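Local coordinates for protein (R)-S-adenosyl-L-methionine hydrolase (Thermus thermophilus, PDB 2CW5) that hydrolyses S-adenosyl-L-methionine to adenosine and L-methionine, working as a homotrimer without chlorinase or fluorinase activity, at residues C[18-23]-C[137-142]; C[54-59]-C[63-68]; C[103-108]-C[161-166]; C[143-148]-C[152-157]. One frame throughout, in Å; residues are numbered along the deposited sequence.

In the fold
All four contacts belong to the alpha/beta part of the chain that carries the seven-stranded mixed sheet. Contacts 1 and 4 both use helix 133-147, its middle and its C-terminal end, and their centres lie about 13 Å apart. Contact 2 is the most central, its centre about 9 Å from the centre of the chain. Its strand 64-68 meets contact 1 through Leu-66 and Phe-138, and contact 4 through Val-64 and Leu-145. Contact 3 packs a loop beside the sheet edge, where Arg-107 meets Glu-157 of contact 4. Chemistry follows place: contacts 1 and 2 are buried and aliphatic, contact 3 is an aliphatic core with an exposed, water-linked arginine at its rim, and contact 4 is partly buried, with a partly exposed imidazole.

Contact 1: residues C[18-23]-C[137-142]; sequences AVVKAV and VFAPAA
Val-20 and Val-23 both hold CG1 anti to the backbone N (chi1 169° and 173°), and in each it is this methyl that reaches Ala-139. The two CG1 atoms converge on a single carbon: Ala-139 CB lies 3.8 Å from CG1 of Val-23 and 4.0 Å from CG1 of Val-20. On the Val-23 side the contact extends more loosely to the proline ring, with CG1 of Val-23 4.5 Å from CD of Pro-140. Helix 133-147 is kinked here because the proline nitrogen has no hydrogen to give to the preceding turn.

The local axes of 18-23 and 137-142 run roughly the same way, crossing at -37° with a closest approach of 9.1 Å. Val-20 and Ala-139 mark the nearest backbone pair, 5.8 Å between their CA atoms. Both helices lie against one face of the mixed sheet, since Val-20 and Phe-138 each touch Leu-66 of strand 64-68. Elsewhere on helix 16-24, Val-19 and Ala-22 pack on Ala-55 and Tyr-58 of a neighbouring subunit. Between 18-23 and 137-142 everything that touches is aliphatic, so the helices are held by van der Waals fit and the burial of small hydrocarbon groups rather than by directed bonds.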
loop_
_atom_site.group_PDB
_atom_site.type_symbol
_atom_site.label_atom_id
_atom_site.label_comp_id
_atom_site.label_asym_id
_atom_site.label_seq_id
_atom_site.Cartn_x
_atom_site.Cartn_y
_atom_site.Cartn_z
ATOM N N ALA C 18 -2.639 0.801 9.258
ATOM C CA ALA C 18 -3.304 2.034 9.660
ATOM C C ALA C 18 -3.713 2.028 11.132
ATOM O O ALA C 18 -3.640 3.058 11.798
ATOM C CB ALA C 18 -4.522 2.274 8.784
ATOM N N VAL C 19 -4.163 0.880 11.633
ATOM C CA VAL C 19 -4.569 0.779 13.030
ATOM C C VAL C 19 -3.372 1.018 13.952
ATOM O O VAL C 19 -3.491 1.701 14.972
ATOM C CB VAL C 19 -5.199 -0.599 13.335
ATOM C CG1 VAL C 19 -5.474 -0.734 14.835
ATOM C CG2 VAL C 19 -6.502 -0.749 12.560
ATOM N N VAL C 20 -2.219 0.463 13.591
ATOM C CA VAL C 20 -1.018 0.665 14.388
ATOM C C VAL C 20 -0.652 2.151 14.376
ATOM O O VAL C 20 -0.289 2.726 15.404
ATOM C CB VAL C 20 0.158 -0.171 13.845
ATOM C CG1 VAL C 20 1.453 0.257 14.515
ATOM C CG2 VAL C 20 -0.100 -1.656 14.114
ATOM N N LYS C 21 -0.752 2.776 13.209
ATOM C CA LYS C 21 -0.454 4.199 13.099
ATOM C C LYS C 21 -1.451 5.012 13.934
ATOM O O LYS C 21 -1.102 6.047 14.511
ATOM C CB LYS C 21 -0.519 4.636 11.633
ATOM C CG LYS C 21 0.620 4.105 10.779
ATOM C CD LYS C 21 0.488 4.602 9.345
ATOM C CE LYS C 21 1.679 4.199 8.505
ATOM N NZ LYS C 21 1.506 4.640 7.093
ATOM N N ALA C 22 -2.695 4.540 13.992
ATOM C CA ALA C 22 -3.732 5.221 14.765
ATOM C C ALA C 22 -3.412 5.139 16.253
ATOM O O ALA C 22 -3.533 6.128 16.974
ATOM C CB ALA C 22 -5.098 4.592 14.489
ATOM N N VAL C 23 -3.007 3.959 16.716
ATOM C CA VAL C 23 -2.663 3.796 18.125
ATOM C C VAL C 23 -1.445 4.658 18.449
ATOM O O VAL C 23 -1.392 5.291 19.500
ATOM C CB VAL C 23 -2.362 2.318 18.476
ATOM C CG1 VAL C 23 -1.845 2.214 19.905
ATOM C CG2 VAL C 23 -3.628 1.486 18.332
ATOM N N VAL C 137 0.322 -4.626 21.715
ATOM C CA VAL C 137 1.596 -4.693 22.431
ATOM C C VAL C 137 2.709 -3.824 21.838
ATOM O O VAL C 137 3.273 -2.965 22.522
ATOM C CB VAL C 137 2.111 -6.163 22.510
ATOM C CG1 VAL C 137 3.480 -6.207 23.205
ATOM C CG2 VAL C 137 1.111 -7.026 23.277
ATOM N N PHE C 138 3.027 -4.033 20.564
ATOM C CA PHE C 138 4.105 -3.273 19.933
ATOM C C PHE C 138 3.843 -1.775 19.736
ATOM O O PHE C 138 4.715 -0.953 20.028
ATOM C CB PHE C 138 4.486 -3.929 18.603
ATOM C CG PHE C 138 5.015 -5.330 18.756
ATOM C CD1 PHE C 138 6.152 -5.579 19.525
ATOM C CD2 PHE C 138 4.369 -6.404 18.151
ATOM C CE1 PHE C 138 6.637 -6.884 19.688
ATOM C CE2 PHE C 138 4.845 -7.711 18.304
ATOM C CZ PHE C 138 5.984 -7.949 19.077
ATOM N N ALA C 139 2.653 -1.414 19.260
ATOM C CA ALA C 139 2.330 -0.003 19.037
ATOM C C ALA C 139 2.438 0.838 20.308
ATOM O O ALA C 139 3.056 1.907 20.301
ATOM C CB ALA C 139 0.930 0.139 18.429
ATOM N N PRO C 140 1.827 0.380 21.415
ATOM C CA PRO C 140 1.922 1.173 22.644
ATOM C C PRO C 140 3.364 1.296 23.140
ATOM O O PRO C 140 3.746 2.312 23.721
ATOM C CB PRO C 140 1.013 0.419 23.619
ATOM C CG PRO C 140 1.042 -0.997 23.107
ATOM C CD PRO C 140 0.972 -0.805 21.614
ATOM N N ALA C 141 4.159 0.264 22.887
ATOM C CA ALA C 141 5.558 0.253 23.296
ATOM C C ALA C 141 6.337 1.283 22.479
ATOM O O ALA C 141 7.133 2.062 23.017
ATOM C CB ALA C 141 6.144 -1.139 23.086
ATOM N N ALA C 142 6.089 1.289 21.174
ATOM C CA ALA C 142 6.754 2.221 20.273
ATOM C C ALA C 142 6.399 3.666 20.618
ATOM O O ALA C 142 7.262 4.539 20.610
ATOM C CB ALA C 142 6.368 1.914 18.839
#

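Contact 2: residues C[54-59]-C[63-68]; sequences EALPYL and AVVLAV
A beta-alpha-beta crossover supplies this contact, and Leu-56 and Leu-59 close its returning limb onto Val-65. The chain leaves strand 34-37, passes through helix 45-55 and comes back as strand 64-68. Those two strands are parallel, with strand 4-8 between them in the mixed sheet, so the crossover spans one intervening strand.

Past the helix the backbone tightens into a 3-10 segment. The evidence is two i to i-3 bonds, Tyr-58 N to Ala-55 O and Leu-59 N to Leu-56 O, each 3.0 Å long. This turn puts both leucines on the sheet side. Leu-56 has CG anti to its own N (chi1 -171°), which swings the branched end nearer the strand than the direction of CB alone would suggest. CB of Leu-59 points toward 63-68, and its CA is 6.9 Å from CA of Ala-63. There the chain has already turned back toward the sheet.

Val-65 receives both leucines, while its neighbours Val-64 and Leu-66 serve the other face of the sheet, against helix 133-147. Tyr-88 of strand 87-89 touches both Leu-56 and Val-65 and continues the apolar layer. Tyr-58, on the outer side of the turn, packs on Val-19 of a neighbouring subunit. The meeting point is a single methyl: CG2 of Val-65 lies 4.2 Å from CD1 of Leu-56 and, more loosely, 4.5 Å from CD1 of Leu-59.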
loop_
_atom_site.group_PDB
_atom_site.type_symbol
_atom_site.label_atom_id
_atom_site.label_comp_id
_atom_site.label_asym_id
_atom_site.label_seq_id
_atom_site.Cartn_x
_atom_site.Cartn_y
_atom_site.Cartn_z
ATOM N N GLU C 54 19.094 -2.853 5.072
ATOM C CA GLU C 54 19.183 -1.933 3.953
ATOM C C GLU C 54 18.935 -0.461 4.307
ATOM O O GLU C 54 19.642 0.427 3.830
ATOM C CB GLU C 54 18.195 -2.400 2.878
ATOM C CG GLU C 54 18.170 -1.606 1.599
ATOM C CD GLU C 54 17.677 -2.448 0.427
ATOM O OE1 GLU C 54 16.619 -3.100 0.557
ATOM O OE2 GLU C 54 18.353 -2.461 -0.622
ATOM N N ALA C 55 17.956 -0.207 5.165
ATOM C CA ALA C 55 17.603 1.165 5.520
ATOM C C ALA C 55 18.180 1.752 6.802
ATOM O O ALA C 55 18.345 2.972 6.905
ATOM C CB ALA C 55 16.082 1.294 5.552
ATOM N N LEU C 56 18.487 0.900 7.773
ATOM C CA LEU C 56 18.985 1.367 9.066
ATOM C C LEU C 56 20.057 2.461 9.086
ATOM O O LEU C 56 19.903 3.460 9.779
ATOM C CB LEU C 56 19.486 0.185 9.901
ATOM C CG LEU C 56 19.834 0.522 11.357
ATOM C CD1 LEU C 56 18.559 0.909 12.089
ATOM C CD2 LEU C 56 20.509 -0.674 12.048
ATOM N N PRO C 57 21.151 2.291 8.331
ATOM C CA PRO C 57 22.203 3.313 8.342
ATOM C C PRO C 57 21.797 4.733 7.938
ATOM O O PRO C 57 22.474 5.698 8.299
ATOM C CB PRO C 57 23.267 2.721 7.416
ATOM C CG PRO C 57 22.469 1.891 6.467
ATOM C CD PRO C 57 21.465 1.223 7.366
ATOM N N TYR C 58 20.696 4.858 7.204
ATOM C CA TYR C 58 20.224 6.162 6.737
ATOM C C TYR C 58 19.192 6.796 7.657
ATOM O O TYR C 58 18.746 7.917 7.406
ATOM C CB TYR C 58 19.615 6.029 5.336
ATOM C CG TYR C 58 20.551 5.434 4.317
ATOM C CD1 TYR C 58 21.521 6.217 3.691
ATOM C CD2 TYR C 58 20.495 4.078 4.004
ATOM C CE1 TYR C 58 22.416 5.660 2.778
ATOM C CE2 TYR C 58 21.385 3.510 3.096
ATOM C CZ TYR C 58 22.343 4.307 2.487
ATOM O OH TYR C 58 23.230 3.750 1.593
ATOM N N LEU C 59 18.809 6.092 8.718
ATOM C CA LEU C 59 17.808 6.618 9.637
ATOM C C LEU C 59 18.411 7.411 10.790
ATOM O O LEU C 59 19.490 7.093 11.282
ATOM C CB LEU C 59 16.952 5.481 10.209
ATOM C CG LEU C 59 16.341 4.491 9.212
ATOM C CD1 LEU C 59 15.406 3.553 9.960
ATOM C CD2 LEU C 59 15.598 5.222 8.115
ATOM N N ALA C 63 16.188 6.725 16.426
ATOM C CA ALA C 63 14.859 6.496 15.871
ATOM C C ALA C 63 14.325 5.175 16.430
ATOM O O ALA C 63 15.101 4.288 16.800
ATOM C CB ALA C 63 14.931 6.425 14.353
ATOM N N VAL C 64 13.005 5.053 16.498
ATOM C CA VAL C 64 12.366 3.838 16.988
ATOM C C VAL C 64 11.983 2.989 15.781
ATOM O O VAL C 64 11.149 3.397 14.972
ATOM C CB VAL C 64 11.081 4.160 17.789
ATOM C CG1 VAL C 64 10.341 2.870 18.144
ATOM C CG2 VAL C 64 11.432 4.940 19.042
ATOM N N VAL C 65 12.595 1.817 15.660
ATOM C CA VAL C 65 12.312 0.919 14.549
ATOM C C VAL C 65 11.308 -0.135 14.994
ATOM O O VAL C 65 11.652 -1.064 15.732
ATOM C CB VAL C 65 13.591 0.201 14.057
ATOM C CG1 VAL C 65 13.267 -0.670 12.840
ATOM C CG2 VAL C 65 14.664 1.222 13.717
ATOM N N LEU C 66 10.063 0.045 14.563
ATOM C CA LEU C 66 8.975 -0.866 14.875
ATOM C C LEU C 66 8.855 -1.841 13.710
ATOM O O LEU C 66 8.574 -1.442 12.580
ATOM C CB LEU C 66 7.672 -0.074 15.043
ATOM C CG LEU C 66 6.362 -0.853 15.199
ATOM C CD1 LEU C 66 6.445 -1.756 16.416
ATOM C CD2 LEU C 66 5.203 0.124 15.341
ATOM N N ALA C 67 9.086 -3.119 13.980
ATOM C CA ALA C 67 9.012 -4.121 12.925
ATOM C C ALA C 67 8.203 -5.313 13.400
ATOM O O ALA C 67 8.576 -5.978 14.364
ATOM C CB ALA C 67 10.415 -4.559 12.517
ATOM N N VAL C 68 7.091 -5.579 12.721
ATOM C CA VAL C 68 6.224 -6.688 13.106
ATOM C C VAL C 68 6.074 -7.723 11.999
ATOM O O VAL C 68 5.375 -7.491 11.009
ATOM C CB VAL C 68 4.824 -6.181 13.502
ATOM C CG1 VAL C 68 3.959 -7.354 13.973
ATOM C CG2 VAL C 68 4.941 -5.131 14.600
#

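Contact 3: residues C[103-108]-C[161-166]; sequences DPPRRA and ETLARL
The guanidinium group of Arg-165 and the pyrrolidine ring of Pro-105 approach from opposite directions, and NH2 of Arg-165 comes to 4.2 Å from CD of Pro-105. An extended chain from CG to NE carries the arginine's charged end this far. A water then ties the same two residues together: it donates to O of Pro-105 at 3.0 Å and accepts a weak bond from NH2 of Arg-165 at 3.4 Å.

Leu-163 fills the buried side. With CG anti to the carbonyl carbon (chi1 -67°), its end sets both methyls about CB of Ala-108, CD1 and CD2 each 3.9 Å away. CD1 also slides past the proline ring, 3.9 Å from CG of Pro-105. Trp-100 of helix 99-102 touches Pro-105, Leu-163 and Arg-165 alike. An alanine in place of Leu-163 removes both methyls and would probably leave a gap between the proline ring and Ala-108.

Segment 161-166 is thus a loop laid across the entry to strand 107-110, next to the sheet's end strand 157-158. Between the two touching residues Pro-105 and Ala-108, that entry is irregular: a classic beta bulge places Arg-106 and Arg-107 opposite Leu-83 of strand 79-83.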
loop_
_atom_site.group_PDB
_atom_site.type_symbol
_atom_site.label_atom_id
_atom_site.label_comp_id
_atom_site.label_asym_id
_atom_site.label_seq_id
_atom_site.Cartn_x
_atom_site.Cartn_y
_atom_site.Cartn_z
ATOM N N ASP C 103 24.331 -2.373 14.638
ATOM C CA ASP C 103 24.073 -1.757 15.940
ATOM C C ASP C 103 23.630 -2.785 16.989
ATOM O O ASP C 103 22.435 -2.996 17.210
ATOM C CB ASP C 103 23.002 -0.668 15.756
ATOM C CG ASP C 103 22.511 -0.083 17.068
ATOM O OD1 ASP C 103 23.338 0.161 17.969
ATOM O OD2 ASP C 103 21.288 0.152 17.188
ATOM N N PRO C 104 24.598 -3.450 17.640
ATOM C CA PRO C 104 24.339 -4.460 18.673
ATOM C C PRO C 104 23.679 -3.803 19.883
ATOM O O PRO C 104 24.232 -2.873 20.467
ATOM C CB PRO C 104 25.738 -4.984 19.008
ATOM C CG PRO C 104 26.502 -4.747 17.749
ATOM C CD PRO C 104 26.031 -3.394 17.312
ATOM N N PRO C 105 22.487 -4.273 20.272
ATOM C CA PRO C 105 21.815 -3.673 21.426
ATOM C C PRO C 105 22.573 -3.836 22.738
ATOM O O PRO C 105 23.284 -4.822 22.947
ATOM C CB PRO C 105 20.457 -4.374 21.440
ATOM C CG PRO C 105 20.761 -5.707 20.854
ATOM C CD PRO C 105 21.681 -5.367 19.703
ATOM N N ARG C 106 22.418 -2.849 23.611
ATOM C CA ARG C 106 23.066 -2.854 24.916
ATOM C C ARG C 106 22.079 -3.338 25.977
ATOM O O ARG C 106 22.472 -3.966 26.960
ATOM C CB ARG C 106 23.550 -1.444 25.259
ATOM C CG ARG C 106 24.588 -0.892 24.294
ATOM C CD ARG C 106 25.972 -1.465 24.566
ATOM N NE ARG C 106 26.518 -0.970 25.829
ATOM C CZ ARG C 106 27.723 -1.278 26.301
ATOM N NH1 ARG C 106 28.521 -2.089 25.617
ATOM N NH2 ARG C 106 28.130 -0.772 27.459
ATOM N N ARG C 107 20.798 -3.045 25.770
ATOM C CA ARG C 107 19.751 -3.456 26.704
ATOM C C ARG C 107 18.500 -3.935 25.975
ATOM O O ARG C 107 18.213 -3.489 24.868
ATOM C CB ARG C 107 19.375 -2.297 27.634
ATOM C CG ARG C 107 20.467 -1.908 28.617
ATOM C CD ARG C 107 19.925 -0.977 29.688
ATOM N NE ARG C 107 19.512 0.311 29.145
ATOM C CZ ARG C 107 18.791 1.202 29.819
ATOM N NH1 ARG C 107 18.405 0.939 31.061
ATOM N NH2 ARG C 107 18.457 2.354 29.254
ATOM N N ALA C 108 17.763 -4.848 26.602
ATOM C CA ALA C 108 16.532 -5.386 26.027
ATOM C C ALA C 108 15.481 -5.462 27.126
ATOM O O ALA C 108 15.819 -5.628 28.302
ATOM C CB ALA C 108 16.781 -6.768 25.442
ATOM N N GLU C 161 21.983 -11.076 25.704
ATOM C CA GLU C 161 22.496 -12.347 25.221
ATOM C C GLU C 161 21.377 -13.363 25.014
ATOM O O GLU C 161 21.562 -14.358 24.314
ATOM C CB GLU C 161 23.558 -12.913 26.176
ATOM C CG GLU C 161 23.133 -13.067 27.627
ATOM C CD GLU C 161 23.438 -11.838 28.474
ATOM O OE1 GLU C 161 23.512 -11.984 29.716
ATOM O OE2 GLU C 161 23.598 -10.732 27.908
ATOM N N THR C 162 20.214 -13.109 25.611
ATOM C CA THR C 162 19.081 -14.020 25.465
ATOM C C THR C 162 18.272 -13.733 24.195
ATOM O O THR C 162 17.395 -14.512 23.825
ATOM C CB THR C 162 18.124 -13.949 26.679
ATOM O OG1 THR C 162 17.445 -12.685 26.696
ATOM C CG2 THR C 162 18.905 -14.121 27.982
ATOM N N LEU C 163 18.565 -12.619 23.528
ATOM C CA LEU C 163 17.846 -12.270 22.300
ATOM C C LEU C 163 18.116 -13.291 21.197
ATOM O O LEU C 163 19.224 -13.807 21.071
ATOM C CB LEU C 163 18.245 -10.866 21.829
ATOM C CG LEU C 163 17.807 -9.723 22.755
ATOM C CD1 LEU C 163 18.339 -8.396 22.232
ATOM C CD2 LEU C 163 16.282 -9.684 22.842
ATOM N N ALA C 164 17.097 -13.581 20.397
ATOM C CA ALA C 164 17.231 -14.552 19.319
ATOM C C ALA C 164 17.877 -13.956 18.072
ATOM O O ALA C 164 17.721 -12.772 17.779
ATOM C CB ALA C 164 15.866 -15.126 18.972
ATOM N N ARG C 165 18.615 -14.785 17.344
ATOM C CA ARG C 165 19.270 -14.347 16.119
ATOM C C ARG C 165 19.148 -15.448 15.081
ATOM O O ARG C 165 19.146 -16.630 15.421
ATOM C CB ARG C 165 20.755 -14.036 16.371
ATOM C CG ARG C 165 21.042 -12.648 16.971
ATOM C CD ARG C 165 22.548 -12.426 17.132
ATOM N NE ARG C 165 22.920 -11.036 17.423
ATOM C CZ ARG C 165 22.689 -10.408 18.574
ATOM N NH1 ARG C 165 22.075 -11.029 19.574
ATOM N NH2 ARG C 165 23.084 -9.151 18.730
ATOM N N LEU C 166 19.025 -15.064 13.817
ATOM C CA LEU C 166 18.934 -16.048 12.750
ATOM C C LEU C 166 20.366 -16.427 12.390
ATOM O O LEU C 166 21.290 -15.645 12.625
ATOM C CB LEU C 166 18.248 -15.455 11.518
ATOM C CG LEU C 166 16.812 -14.946 11.658
ATOM C CD1 LEU C 166 16.383 -14.326 10.348
ATOM C CD2 LEU C 166 15.881 -16.084 12.044
HETATM O O HOH W 1 23.676 -7.442 21.641
#

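Contact 4: residues C[143-148]-C[152-157]; sequences AHLALG and EGLGPE
Helix 133-147 ends in a Schellman motif, in which Gly-148 takes a positive phi of 102° and its N bonds back to O of Leu-145 at 2.9 Å and, weakly, to O of His-144. After this stop the chain makes a short 3-10 turn and doubles back, so that the branched end of Leu-154 comes up to the helix's last turns; its CA lies 7.8 Å from CA of His-144.

His-144 and Leu-154 meet by a CH-pi contact. CD2 of Leu-154 sits over one face of the imidazole, 4.0 Å from the ring centroid and 27° off the ring normal. The histidine offers that face because CG stands anti to the backbone N (chi1 -178°), directing the ring at the returning loop. The same methyl is 3.9 Å from CB of His-144, and the far part of the ring comes near the backbone of Gly-153. An alanine at His-144 takes away the imidazole face and would probably leave CD2 of Leu-154 without its aromatic cover.

Within the loop, backbone bonds join Leu-154 to Glu-112 and Pro-156 to Leu-110, just before strand 157-158. The leucine's other branch turns inward to Leu-145, which also packs on Thr-87 and Val-89 of the sheet. These two leucines cross at about a right angle, CD1 of Leu-154 lying 3.9 Å from CD1 and 4.0 Å from CD2 of Leu-145.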
loop_
_atom_site.group_PDB
_atom_site.type_symbol
_atom_site.label_atom_id
_atom_site.label_comp_id
_atom_site.label_asym_id
_atom_site.label_seq_id
_atom_site.Cartn_x
_atom_site.Cartn_y
_atom_site.Cartn_z
ATOM N N ALA C 143 5.128 3.920 20.916
ATOM C CA ALA C 143 4.694 5.270 21.262
ATOM C C ALA C 143 5.413 5.713 22.540
ATOM O O ALA C 143 5.916 6.838 22.636
ATOM C CB ALA C 143 3.184 5.298 21.467
ATOM N N HIS C 144 5.464 4.806 23.512
ATOM C CA HIS C 144 6.118 5.061 24.789
ATOM C C HIS C 144 7.555 5.522 24.553
ATOM O O HIS C 144 7.976 6.559 25.063
ATOM C CB HIS C 144 6.086 3.782 25.626
ATOM C CG HIS C 144 6.695 3.922 26.985
ATOM N ND1 HIS C 144 8.057 3.931 27.195
ATOM C CD2 HIS C 144 6.126 4.015 28.210
ATOM C CE1 HIS C 144 8.301 4.016 28.491
ATOM N NE2 HIS C 144 7.146 4.068 29.129
ATOM N N LEU C 145 8.296 4.752 23.762
ATOM C CA LEU C 145 9.684 5.076 23.443
ATOM C C LEU C 145 9.806 6.333 22.583
ATOM O O LEU C 145 10.728 7.125 22.771
ATOM C CB LEU C 145 10.344 3.895 22.728
ATOM C CG LEU C 145 10.516 2.661 23.616
ATOM C CD1 LEU C 145 10.926 1.455 22.776
ATOM C CD2 LEU C 145 11.558 2.967 24.697
ATOM N N ALA C 146 8.876 6.513 21.649
ATOM C CA ALA C 146 8.887 7.683 20.772
ATOM C C ALA C 146 8.724 8.966 21.588
ATOM O O ALA C 146 9.266 10.014 21.230
ATOM C CB ALA C 146 7.770 7.576 19.733
ATOM N N LEU C 147 7.973 8.878 22.682
ATOM C CA LEU C 147 7.747 10.031 23.552
ATOM C C LEU C 147 9.003 10.346 24.349
ATOM O O LEU C 147 9.183 11.465 24.820
ATOM C CB LEU C 147 6.591 9.761 24.519
ATOM C CG LEU C 147 5.172 9.781 23.952
ATOM C CD1 LEU C 147 4.199 9.268 25.001
ATOM C CD2 LEU C 147 4.811 11.198 23.525
ATOM N N GLY C 148 9.871 9.352 24.497
ATOM C CA GLY C 148 11.100 9.557 25.241
ATOM C C GLY C 148 11.038 8.985 26.643
ATOM O O GLY C 148 11.948 9.199 27.444
ATOM N N GLU C 152 12.587 0.903 30.873
ATOM C CA GLU C 152 12.191 0.053 31.992
ATOM C C GLU C 152 10.700 0.187 32.282
ATOM O O GLU C 152 10.122 -0.633 32.995
ATOM C CB GLU C 152 12.997 0.395 33.253
ATOM C CG GLU C 152 13.051 1.873 33.600
ATOM C CD GLU C 152 14.307 2.545 33.084
ATOM O OE1 GLU C 152 14.562 2.481 31.864
ATOM O OE2 GLU C 152 15.044 3.143 33.902
ATOM N N GLY C 153 10.079 1.222 31.727
ATOM C CA GLY C 153 8.657 1.417 31.930
ATOM C C GLY C 153 7.833 0.489 31.050
ATOM O O GLY C 153 6.616 0.417 31.185
ATOM N N LEU C 154 8.502 -0.230 30.152
ATOM C CA LEU C 154 7.829 -1.149 29.236
ATOM C C LEU C 154 7.549 -2.518 29.838
ATOM O O LEU C 154 6.503 -3.116 29.581
ATOM C CB LEU C 154 8.672 -1.336 27.977
ATOM C CG LEU C 154 8.886 -0.103 27.103
ATOM C CD1 LEU C 154 9.946 -0.405 26.046
ATOM C CD2 LEU C 154 7.562 0.285 26.454
ATOM N N GLY C 155 8.498 -3.015 30.623
ATOM C CA GLY C 155 8.357 -4.318 31.243
ATOM C C GLY C 155 9.681 -4.729 31.859
ATOM O O GLY C 155 10.596 -3.911 31.931
ATOM N N PRO C 156 9.826 -5.986 32.301
ATOM C CA PRO C 156 11.079 -6.444 32.907
ATOM C C PRO C 156 12.262 -6.476 31.937
ATOM O O PRO C 156 12.118 -6.849 30.771
ATOM C CB PRO C 156 10.715 -7.832 33.423
ATOM C CG PRO C 156 9.723 -8.305 32.412
ATOM C CD PRO C 156 8.847 -7.084 32.231
ATOM N N GLU C 157 13.433 -6.081 32.424
ATOM C CA GLU C 157 14.631 -6.086 31.596
ATOM C C GLU C 157 15.201 -7.495 31.492
ATOM O O GLU C 157 15.189 -8.255 32.463
ATOM C CB GLU C 157 15.687 -5.139 32.175
ATOM C CG GLU C 157 17.055 -5.237 31.507
ATOM C CD GLU C 157 17.999 -4.125 31.939
ATOM O OE1 GLU C 157 18.018 -3.792 33.145
ATOM O OE2 GLU C 157 18.732 -3.593 31.077
#